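Local coordinates for alternansucrase (Leuconostoc mesenteroides, PDB 6HVG), which belongs to glycoside hydrolase family 70 and carries, beside its barrel-type core, repeats of the choline-binding and cell-wall-binding kind, at residues Q593-M601 / A1152-Q1160. Residues are numbered along the deposited sequence; the frame is centred on the assembly and turned at random.
With CA (calcium ion), chain C.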
loop_
_atom_site.group_PDB
_atom_site.type_symbol
_atom_site.label_atom_id
_atom_site.label_comp_id
_atom_site.label_asym_id
_atom_site.label_seq_id
_atom_site.Cartn_x
_atom_site.Cartn_y
_atom_site.Cartn_z
ATOM N N GLN A 593 6.167 -23.187 13.664
ATOM C CA GLN A 593 6.050 -21.882 14.296
ATOM C C GLN A 593 6.220 -22.014 15.818
ATOM O O GLN A 593 6.751 -21.123 16.460
ATOM C CB GLN A 593 4.710 -21.226 13.987
ATOM C CG GLN A 593 4.400 -20.971 12.538
ATOM C CD GLN A 593 5.217 -19.878 11.924
ATOM O OE1 GLN A 593 6.171 -19.350 12.491
ATOM N NE2 GLN A 593 4.821 -19.521 10.749
ATOM N N LEU A 594 5.738 -23.116 16.385
ATOM C CA LEU A 594 5.944 -23.388 17.805
ATOM C C LEU A 594 7.408 -23.674 18.110
ATOM O O LEU A 594 7.915 -23.271 19.150
ATOM C CB LEU A 594 5.084 -24.585 18.243
ATOM C CG LEU A 594 5.196 -25.024 19.706
ATOM C CD1 LEU A 594 4.759 -23.879 20.619
ATOM C CD2 LEU A 594 4.373 -26.286 19.923
ATOM N N ASN A 595 8.074 -24.411 17.216
ATOM C CA ASN A 595 9.510 -24.687 17.357
ATOM C C ASN A 595 10.287 -23.379 17.413
ATOM O O ASN A 595 11.127 -23.192 18.292
ATOM C CB ASN A 595 10.024 -25.546 16.193
ATOM C CG ASN A 595 11.346 -26.247 16.501
ATOM O OD1 ASN A 595 11.381 -27.201 17.284
ATOM N ND2 ASN A 595 12.435 -25.781 15.892
ATOM N N TRP A 596 9.962 -22.472 16.487
ATOM C CA TRP A 596 10.579 -21.154 16.434
ATOM C C TRP A 596 10.303 -20.377 17.693
ATOM O O TRP A 596 11.194 -19.719 18.234
ATOM C CB TRP A 596 10.051 -20.389 15.235
ATOM C CG TRP A 596 10.778 -19.112 14.902
ATOM C CD1 TRP A 596 12.096 -18.853 15.062
ATOM C CD2 TRP A 596 10.219 -17.963 14.278
ATOM N NE1 TRP A 596 12.391 -17.598 14.601
ATOM C CE2 TRP A 596 11.248 -17.035 14.113
ATOM C CE3 TRP A 596 8.936 -17.621 13.868
ATOM C CZ2 TRP A 596 11.043 -15.786 13.539
ATOM C CZ3 TRP A 596 8.729 -16.367 13.301
ATOM C CH2 TRP A 596 9.781 -15.479 13.128
ATOM N N LEU A 597 9.066 -20.460 18.165
ATOM C CA LEU A 597 8.657 -19.782 19.399
ATOM C C LEU A 597 9.419 -20.299 20.592
ATOM O O LEU A 597 9.830 -19.525 21.437
ATOM C CB LEU A 597 7.171 -19.961 19.644
ATOM C CG LEU A 597 6.612 -19.356 20.920
ATOM C CD1 LEU A 597 6.824 -17.846 20.960
ATOM C CD2 LEU A 597 5.141 -19.713 21.027
ATOM N N HIS A 598 9.605 -21.603 20.674
ATOM C CA HIS A 598 10.401 -22.186 21.749
ATOM C C HIS A 598 11.808 -21.663 21.646
ATOM O O HIS A 598 12.395 -21.255 22.648
ATOM C CB HIS A 598 10.402 -23.699 21.647
ATOM C CG HIS A 598 11.210 -24.380 22.703
ATOM N ND1 HIS A 598 10.690 -24.719 23.936
ATOM C CD2 HIS A 598 12.481 -24.840 22.687
ATOM C CE1 HIS A 598 11.616 -25.338 24.642
ATOM N NE2 HIS A 598 12.711 -25.428 23.906
ATOM N N TYR A 599 12.343 -21.656 20.429
ATOM C CA TYR A 599 13.712 -21.210 20.179
ATOM C C TYR A 599 13.945 -19.783 20.671
ATOM O O TYR A 599 15.002 -19.490 21.232
ATOM C CB TYR A 599 14.029 -21.330 18.699
ATOM C CG TYR A 599 15.328 -20.725 18.235
ATOM C CD1 TYR A 599 16.503 -21.436 18.296
ATOM C CD2 TYR A 599 15.366 -19.461 17.677
ATOM C CE1 TYR A 599 17.687 -20.908 17.808
ATOM C CE2 TYR A 599 16.539 -18.924 17.183
ATOM C CZ TYR A 599 17.693 -19.652 17.250
ATOM O OH TYR A 599 18.881 -19.129 16.777
ATOM N N LEU A 600 12.960 -18.911 20.493
ATOM C CA LEU A 600 13.099 -17.522 20.941
ATOM C C LEU A 600 13.004 -17.415 22.460
ATOM O O LEU A 600 13.791 -16.700 23.077
ATOM C CB LEU A 600 12.059 -16.618 20.269
ATOM C CG LEU A 600 12.199 -16.478 18.749
ATOM C CD1 LEU A 600 10.929 -15.949 18.127
ATOM C CD2 LEU A 600 13.383 -15.601 18.348
ATOM N N MET A 601 12.057 -18.135 23.062
ATOM C CA MET A 601 11.863 -18.096 24.520
ATOM C C MET A 601 12.952 -18.847 25.279
ATOM O O MET A 601 13.071 -18.695 26.486
ATOM C CB MET A 601 10.503 -18.669 24.909
ATOM C CG MET A 601 9.294 -17.941 24.339
ATOM S SD MET A 601 9.155 -16.232 24.880
ATOM C CE MET A 601 9.889 -15.460 23.440
ATOM N N ALA A 1152 12.340 -8.997 28.342
ATOM C CA ALA A 1152 12.671 -8.787 26.930
ATOM C C ALA A 1152 11.616 -9.436 26.041
ATOM O O ALA A 1152 11.295 -10.640 26.171
ATOM C CB ALA A 1152 14.050 -9.353 26.602
ATOM N N ILE A 1153 11.077 -8.639 25.128
ATOM C CA ILE A 1153 10.042 -9.113 24.202
ATOM C C ILE A 1153 10.641 -9.465 22.852
ATOM O O ILE A 1153 11.346 -8.663 22.240
ATOM C CB ILE A 1153 8.917 -8.071 24.018
ATOM C CG1 ILE A 1153 7.996 -8.072 25.226
ATOM C CG2 ILE A 1153 8.083 -8.381 22.807
ATOM C CD1 ILE A 1153 7.162 -6.814 25.319
ATOM N N ALA A 1154 10.331 -10.669 22.396
ATOM C CA ALA A 1154 10.723 -11.142 21.075
ATOM C C ALA A 1154 9.642 -10.813 20.067
ATOM O O ALA A 1154 8.483 -11.078 20.321
ATOM C CB ALA A 1154 10.924 -12.653 21.119
ATOM N N ASP A 1155 10.012 -10.250 18.924
ATOM C CA ASP A 1155 9.046 -10.015 17.842
ATOM C C ASP A 1155 8.848 -11.319 17.067
ATOM O O ASP A 1155 9.741 -11.775 16.371
ATOM C CB ASP A 1155 9.511 -8.889 16.900
ATOM C CG ASP A 1155 8.366 -7.979 16.461
ATOM O OD1 ASP A 1155 7.255 -8.468 16.254
ATOM O OD2 ASP A 1155 8.566 -6.764 16.326
ATOM N N TRP A 1156 7.678 -11.923 17.220
ATOM C CA TRP A 1156 7.332 -13.180 16.541
ATOM C C TRP A 1156 6.635 -12.844 15.214
ATOM O O TRP A 1156 5.528 -12.271 15.194
ATOM C CB TRP A 1156 6.402 -13.985 17.443
ATOM C CG TRP A 1156 6.234 -15.418 17.140
ATOM C CD1 TRP A 1156 7.212 -16.304 16.819
ATOM C CD2 TRP A 1156 5.007 -16.175 17.198
ATOM N NE1 TRP A 1156 6.675 -17.566 16.655
ATOM C CE2 TRP A 1156 5.324 -17.509 16.889
ATOM C CE3 TRP A 1156 3.684 -15.854 17.493
ATOM C CZ2 TRP A 1156 4.365 -18.524 16.872
ATOM C CZ3 TRP A 1156 2.720 -16.877 17.473
ATOM C CH2 TRP A 1156 3.068 -18.186 17.163
ATOM N N VAL A 1157 7.290 -13.208 14.113
ATOM C CA VAL A 1157 6.897 -12.775 12.771
ATOM C C VAL A 1157 6.570 -13.959 11.871
ATOM O O VAL A 1157 7.303 -14.261 10.967
ATOM C CB VAL A 1157 8.016 -11.907 12.150
ATOM C CG1 VAL A 1157 7.592 -11.366 10.794
ATOM C CG2 VAL A 1157 8.343 -10.754 13.080
ATOM N N PRO A 1158 5.440 -14.616 12.105
ATOM C CA PRO A 1158 5.096 -15.820 11.359
ATOM C C PRO A 1158 4.475 -15.640 9.966
ATOM O O PRO A 1158 4.363 -16.631 9.239
ATOM C CB PRO A 1158 4.085 -16.502 12.289
ATOM C CG PRO A 1158 3.410 -15.381 12.969
ATOM C CD PRO A 1158 4.479 -14.359 13.188
ATOM N N ASP A 1159 4.069 -14.423 9.588
ATOM C CA ASP A 1159 3.334 -14.223 8.334
ATOM C C ASP A 1159 4.161 -14.461 7.065
ATOM O O ASP A 1159 3.638 -15.002 6.091
ATOM C CB ASP A 1159 2.708 -12.839 8.265
ATOM C CG ASP A 1159 1.933 -12.608 6.959
ATOM O OD1 ASP A 1159 0.928 -13.285 6.700
ATOM O OD2 ASP A 1159 2.364 -11.753 6.157
ATOM N N GLN A 1160 5.427 -14.049 7.037
ATOM C CA GLN A 1160 6.192 -14.134 5.791
ATOM C C GLN A 1160 7.690 -14.313 5.951
ATOM O O GLN A 1160 8.233 -14.209 7.046
ATOM C CB GLN A 1160 5.903 -12.909 4.879
ATOM C CG GLN A 1160 6.599 -11.610 5.253
ATOM C CD GLN A 1160 6.046 -10.953 6.508
ATOM O OE1 GLN A 1160 4.822 -10.870 6.680
ATOM N NE2 GLN A 1160 6.932 -10.460 7.378
HETATM CA CA CA C . -0.545 -14.378 5.518
HETATM O O HOH W 1 0.854 -15.947 6.613
#
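Helix 593-601 lies nearly antiparallel to strand 1152-1156, their axes 9.6 Å apart at 156°, so that Leu600 sits over Ala1154, Leu597 over Trp1156 and Gln593 over Pro1158. Trp1156 fills the middle of this wholly buried contact. With CG anti to the backbone N (chi1 -163°), its indole extends to the helix; Leu597 CD1 covers one face, 4.3 Å from the centroid of the five-membered ring and almost on its normal, while the carbonyl O of Gln593 meets the edge, 3.6 Å from Trp1156 CZ2. Trp596 meets this indole obliquely, ring planes at 39° and CE3 3.7 Å from Trp1156 CD1. The far edge of the Trp596 ring abuts the backbone of Val1157 and Pro1158, Leu600 CD1 lies over the rim of one of its faces, and Trp596 NE1 hydrogen-bonds to the carbonyl O of Arg1115. Toward the start of the strand, Ala1154 CB touches Leu600 CB and lies 3.8 Å from Met601 CE. At the other end the Gln593 chain bends at chi2, laying its amide against Pro1158 CB; NE2 makes a weak hydrogen bond to Pro1158 O (3.3 Å) and a hydrogen bond to Asn584 OD1, and OE1 accepts from Arg1115. Next in the chain, Asp1159 OD1 binds the calcium ion at 2.2 Å, a site shared with Glu575, Asp581 and Asn625. A helix packed on a strand of the eight-stranded parallel sheet, with a metal-binding loop just beyond, fits the TIM-type barrel of this family.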